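PDB 2V2G: peroxiredoxin 6 from Arenicola marina, which probably reduces hydrogen peroxide and organic hydroperoxides to water and alcohols as a thiol-specific antioxidant peroxidase of the Prx6 subfamily. Local coordinates for residues E7-G19 with P97-L110. The protein carries 1 engineered substitution. Sequence-based numbering, arbitrary orientation.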
loop_
_atom_site.group_PDB
_atom_site.type_symbol
_atom_site.label_atom_id
_atom_site.label_comp_id
_atom_site.label_asym_id
_atom_site.label_seq_id
_atom_site.Cartn_x
_atom_site.Cartn_y
_atom_site.Cartn_z
ATOM N N GLU A 7 2.119 9.816 12.766
ATOM C CA GLU A 7 1.491 9.763 14.101
ATOM C C GLU A 7 2.199 8.714 14.942
ATOM O O GLU A 7 2.618 7.671 14.408
ATOM C CB GLU A 7 0.027 9.344 14.008
ATOM C CG GLU A 7 -0.946 10.372 13.578
ATOM C CD GLU A 7 -2.427 9.832 13.764
ATOM O OE1 GLU A 7 -2.733 9.253 14.871
ATOM O OE2 GLU A 7 -3.228 10.071 12.858
ATOM N N VAL A 8 2.280 8.970 16.257
ATOM C CA VAL A 8 2.710 7.919 17.197
ATOM C C VAL A 8 1.669 6.792 17.232
ATOM O O VAL A 8 0.454 7.031 17.433
ATOM C CB VAL A 8 3.009 8.491 18.598
ATOM C CG1 VAL A 8 3.371 7.345 19.571
ATOM C CG2 VAL A 8 4.184 9.474 18.458
ATOM N N PHE A 9 2.132 5.569 16.951
ATOM C CA PHE A 9 1.253 4.430 16.941
ATOM C C PHE A 9 0.673 4.227 18.337
ATOM O O PHE A 9 1.359 4.413 19.338
ATOM C CB PHE A 9 1.986 3.178 16.448
ATOM C CG PHE A 9 1.072 2.260 15.649
ATOM C CD1 PHE A 9 0.787 2.533 14.334
ATOM C CD2 PHE A 9 0.521 1.134 16.253
ATOM C CE1 PHE A 9 -0.089 1.733 13.620
ATOM C CE2 PHE A 9 -0.334 0.296 15.528
ATOM C CZ PHE A 9 -0.630 0.592 14.237
ATOM N N PRO A 10 -0.608 3.910 18.462
ATOM C CA PRO A 10 -1.146 3.664 19.821
ATOM C C PRO A 10 -0.359 2.610 20.628
ATOM O O PRO A 10 0.025 1.527 20.116
ATOM C CB PRO A 10 -2.614 3.230 19.569
ATOM C CG PRO A 10 -2.713 3.044 18.136
ATOM C CD PRO A 10 -1.631 3.753 17.408
ATOM N N ASN A 11 -0.138 2.956 21.908
ATOM C CA ASN A 11 0.552 2.072 22.857
ATOM C C ASN A 11 -0.493 1.167 23.511
ATOM O O ASN A 11 -0.830 1.222 24.715
ATOM C CB ASN A 11 1.325 2.871 23.879
ATOM C CG ASN A 11 2.267 2.017 24.668
ATOM O OD1 ASN A 11 2.506 0.838 24.346
ATOM N ND2 ASN A 11 2.826 2.611 25.694
ATOM N N PHE A 12 -1.020 0.305 22.647
ATOM C CA PHE A 12 -2.160 -0.512 23.019
ATOM C C PHE A 12 -1.767 -1.712 23.873
ATOM O O PHE A 12 -0.606 -2.176 23.802
ATOM C CB PHE A 12 -2.977 -0.937 21.782
ATOM C CG PHE A 12 -2.245 -1.809 20.813
ATOM C CD1 PHE A 12 -2.129 -3.165 21.027
ATOM C CD2 PHE A 12 -1.659 -1.274 19.667
ATOM C CE1 PHE A 12 -1.476 -3.996 20.127
ATOM C CE2 PHE A 12 -0.977 -2.103 18.760
ATOM C CZ PHE A 12 -0.882 -3.464 18.987
ATOM N N GLU A 13 -2.740 -2.191 24.664
ATOM C CA GLU A 13 -2.655 -3.418 25.463
ATOM C C GLU A 13 -3.562 -4.429 24.745
ATOM O O GLU A 13 -4.748 -4.136 24.525
ATOM C CB GLU A 13 -3.104 -3.176 26.926
ATOM C CG GLU A 13 -2.306 -2.046 27.503
ATOM C CD GLU A 13 -2.474 -1.798 28.983
ATOM O OE1 GLU A 13 -2.795 -2.765 29.739
ATOM O OE2 GLU A 13 -2.233 -0.621 29.400
ATOM N N ALA A 14 -3.023 -5.586 24.371
ATOM C CA ALA A 14 -3.819 -6.626 23.705
ATOM C C ALA A 14 -3.411 -8.021 24.203
ATOM O O ALA A 14 -2.277 -8.213 24.622
ATOM C CB ALA A 14 -3.617 -6.555 22.214
ATOM N N ASP A 15 -4.325 -8.990 24.140
ATOM C CA ASP A 15 -3.930 -10.390 24.267
ATOM C C ASP A 15 -3.403 -10.921 22.902
ATOM O O ASP A 15 -3.680 -10.409 21.790
ATOM C CB ASP A 15 -5.090 -11.283 24.671
ATOM C CG ASP A 15 -4.657 -12.514 25.547
ATOM O OD1 ASP A 15 -3.455 -12.955 25.638
ATOM O OD2 ASP A 15 -5.580 -13.082 26.174
ATOM N N SER A 16 -2.607 -11.968 23.024
ATOM C CA SER A 16 -1.903 -12.528 21.898
ATOM C C SER A 16 -1.507 -13.962 22.178
ATOM O O SER A 16 -1.627 -14.439 23.307
ATOM C CB SER A 16 -0.650 -11.694 21.591
ATOM O OG SER A 16 0.451 -12.042 22.414
ATOM N N THR A 17 -0.977 -14.608 21.144
ATOM C CA THR A 17 -0.360 -15.938 21.276
ATOM C C THR A 17 0.876 -16.038 22.184
ATOM O O THR A 17 1.284 -17.150 22.553
ATOM C CB THR A 17 -0.005 -16.488 19.888
ATOM O OG1 THR A 17 0.871 -15.569 19.244
ATOM C CG2 THR A 17 -1.264 -16.736 19.107
ATOM N N ILE A 18 1.467 -14.886 22.510
ATOM C CA ILE A 18 2.545 -14.807 23.487
ATOM C C ILE A 18 2.077 -14.172 24.791
ATOM O O ILE A 18 2.892 -13.848 25.633
ATOM C CB ILE A 18 3.797 -14.110 22.938
ATOM C CG1 ILE A 18 3.570 -12.612 22.758
ATOM C CG2 ILE A 18 4.260 -14.783 21.624
ATOM C CD1 ILE A 18 4.770 -11.873 22.295
ATOM N N GLY A 19 0.770 -14.090 25.002
ATOM C CA GLY A 19 0.218 -13.519 26.223
ATOM C C GLY A 19 -0.062 -12.035 26.067
ATOM O O GLY A 19 -0.025 -11.493 24.963
ATOM N N PRO A 97 4.177 -13.234 16.889
ATOM C CA PRO A 97 2.891 -13.361 17.634
ATOM C C PRO A 97 1.671 -12.983 16.780
ATOM O O PRO A 97 1.825 -12.267 15.755
ATOM C CB PRO A 97 3.030 -12.330 18.761
ATOM C CG PRO A 97 4.436 -11.734 18.656
ATOM C CD PRO A 97 4.921 -12.017 17.272
ATOM N N ILE A 98 0.483 -13.427 17.215
ATOM C CA ILE A 98 -0.790 -12.997 16.585
ATOM C C ILE A 98 -1.658 -12.401 17.686
ATOM O O ILE A 98 -1.912 -13.066 18.702
ATOM C CB ILE A 98 -1.551 -14.153 15.920
ATOM C CG1 ILE A 98 -0.613 -15.038 15.070
ATOM C CG2 ILE A 98 -2.687 -13.591 15.024
ATOM C CD1 ILE A 98 -1.335 -16.216 14.306
ATOM N N ILE A 99 -2.064 -11.157 17.523
ATOM C CA ILE A 99 -2.908 -10.411 18.452
ATOM C C ILE A 99 -4.367 -10.815 18.275
ATOM O O ILE A 99 -4.811 -11.011 17.107
ATOM C CB ILE A 99 -2.768 -8.925 18.189
ATOM C CG1 ILE A 99 -1.365 -8.459 18.525
ATOM C CG2 ILE A 99 -3.884 -8.107 18.981
ATOM C CD1 ILE A 99 -1.063 -7.033 17.939
ATOM N N ALA A 100 -5.096 -10.934 19.385
ATOM C CA ALA A 100 -6.541 -11.253 19.388
ATOM C C ALA A 100 -7.345 -9.998 19.673
ATOM O O ALA A 100 -7.454 -9.650 20.826
ATOM C CB ALA A 100 -6.863 -12.304 20.445
ATOM N N ASP A 101 -7.959 -9.385 18.665
ATOM C CA ASP A 101 -8.703 -8.112 18.824
ATOM C C ASP A 101 -10.223 -8.365 18.903
ATOM O O ASP A 101 -11.059 -7.851 18.107
ATOM C CB ASP A 101 -8.363 -7.195 17.650
ATOM C CG ASP A 101 -8.995 -5.819 17.777
ATOM O OD1 ASP A 101 -9.032 -5.242 18.929
ATOM O OD2 ASP A 101 -9.434 -5.292 16.721
ATOM N N GLU A 102 -10.624 -9.153 19.894
ATOM C CA GLU A 102 -12.013 -9.620 19.928
ATOM C C GLU A 102 -13.035 -8.525 20.165
ATOM O O GLU A 102 -14.195 -8.668 19.798
ATOM C CB GLU A 102 -12.157 -10.726 20.966
ATOM C CG GLU A 102 -11.228 -11.940 20.760
ATOM C CD GLU A 102 -11.353 -12.900 21.915
ATOM O OE1 GLU A 102 -12.466 -13.473 22.111
ATOM O OE2 GLU A 102 -10.360 -13.036 22.663
ATOM N N THR A 103 -12.628 -7.446 20.840
ATOM C CA THR A 103 -13.539 -6.323 21.089
ATOM C C THR A 103 -13.597 -5.344 19.878
ATOM O O THR A 103 -14.415 -4.415 19.904
ATOM C CB THR A 103 -13.142 -5.493 22.279
ATOM O OG1 THR A 103 -11.882 -4.861 22.062
ATOM C CG2 THR A 103 -13.182 -6.351 23.573
ATOM N N ARG A 104 -12.820 -5.591 18.851
ATOM C CA ARG A 104 -12.683 -4.671 17.700
ATOM C C ARG A 104 -12.135 -3.273 18.008
ATOM O O ARG A 104 -12.081 -2.420 17.108
ATOM C CB ARG A 104 -13.995 -4.554 16.899
ATOM C CG ARG A 104 -14.285 -5.756 16.036
ATOM C CD ARG A 104 -14.584 -7.032 16.755
ATOM N NE ARG A 104 -14.961 -8.087 15.785
ATOM C CZ ARG A 104 -15.136 -9.361 16.062
ATOM N NH1 ARG A 104 -15.020 -9.819 17.302
ATOM N NH2 ARG A 104 -15.427 -10.202 15.064
ATOM N N GLU A 105 -11.607 -3.082 19.222
ATOM C CA GLU A 105 -11.018 -1.796 19.578
ATOM C C GLU A 105 -9.956 -1.341 18.578
ATOM O O GLU A 105 -9.934 -0.206 18.170
ATOM C CB GLU A 105 -10.399 -1.864 20.971
ATOM C CG GLU A 105 -9.582 -0.614 21.367
ATOM C CD GLU A 105 -9.428 -0.430 22.884
ATOM O OE1 GLU A 105 -9.324 -1.449 23.626
ATOM O OE2 GLU A 105 -9.420 0.743 23.333
ATOM N N LEU A 106 -9.035 -2.226 18.213
ATOM C CA LEU A 106 -7.944 -1.869 17.319
ATOM C C LEU A 106 -8.429 -1.776 15.877
ATOM O O LEU A 106 -7.988 -0.913 15.126
ATOM C CB LEU A 106 -6.778 -2.844 17.436
ATOM C CG LEU A 106 -5.938 -2.683 18.704
ATOM C CD1 LEU A 106 -4.798 -3.775 18.679
ATOM C CD2 LEU A 106 -5.331 -1.268 18.736
ATOM N N ALA A 107 -9.363 -2.655 15.514
ATOM C CA ALA A 107 -9.899 -2.622 14.128
ATOM C C ALA A 107 -10.453 -1.225 13.877
ATOM O O ALA A 107 -10.214 -0.632 12.821
ATOM C CB ALA A 107 -11.026 -3.672 13.961
ATOM N N VAL A 108 -11.195 -0.691 14.819
ATOM C CA VAL A 108 -11.764 0.631 14.694
ATOM C C VAL A 108 -10.695 1.725 14.834
ATOM O O VAL A 108 -10.615 2.615 13.999
ATOM C CB VAL A 108 -12.893 0.829 15.706
ATOM C CG1 VAL A 108 -13.353 2.301 15.757
ATOM C CG2 VAL A 108 -14.048 -0.152 15.354
ATOM N N LYS A 109 -9.880 1.666 15.883
ATOM C CA LYS A 109 -8.872 2.695 16.107
ATOM C C LYS A 109 -7.949 2.918 14.892
ATOM O O LYS A 109 -7.616 4.071 14.529
ATOM C CB LYS A 109 -8.028 2.334 17.367
ATOM C CG LYS A 109 -7.018 3.359 17.847
ATOM C CD LYS A 109 -6.968 3.441 19.393
ATOM C CE LYS A 109 -6.053 4.642 19.847
ATOM N NZ LYS A 109 -5.447 4.533 21.276
ATOM N N LEU A 110 -7.556 1.819 14.250
ATOM C CA LEU A 110 -6.567 1.829 13.176
ATOM C C LEU A 110 -7.214 1.997 11.800
ATOM O O LEU A 110 -6.509 1.978 10.748
ATOM C CB LEU A 110 -5.663 0.569 13.271
ATOM C CG LEU A 110 -4.837 0.312 14.544
ATOM C CD1 LEU A 110 -3.865 -0.842 14.387
ATOM C CD2 LEU A 110 -4.082 1.585 14.904
HETATM O O HOH W 1 -6.814 -7.981 22.692
#
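In the thioredoxin-like domain of this peroxiredoxin, strand 13-16 is added antiparallel to strand 98-100 at one side of the mixed central sheet, and the chain leading into it, residues 9-12, lies over helix 105-109. Ser16 and Ile99 form a non-hydrogen-bonded pair, flanked by backbone bonds from Ala100 N to Asp15 O (2.8 Å) and from Thr17 N to Ile98 O (3.0 Å). A water replaces a second direct bond between Asp15 and Ala100, accepting from Asp15 N and donating to Ala100 O. Phe12 is central to the apolar packing against the helix. With CG set between its backbone N and carbonyl carbon (chi1 64°), its ring faces Leu106, whose CD1 sits over the ring centre in a CH-pi contact, 3.6 Å from the centroid. Ile99 CD1 arrives at the ring edge near CZ, while Ile99 CG2, on the other branch, packs against Ala14 CB. Outside the two segments, Phe23 stacks on Phe12, and Leu69 of strand 64-70 touches both Ile99 and Leu106. A serine in place of Phe12 would probably leave Leu106 CD1 and Ile99 CD1 without their aromatic partner and open a gap between sheet and helix. Leu110 crosses Phe9 at about a right angle, CD1 coming obliquely to within 3.5 Å of CZ with CD2 beside it, and the end of Lys109 runs past Pro10 CB. Ser16 to Gly19 form a type I turn, in which Ser16 OG accepts from Ile18 N (an ST turn) and donates to Gly19 O. Within it Thr17 OG1 replaces a backbone carbonyl, accepting a nearly straight bond (163°) from Ile98 N at 3.0 Å.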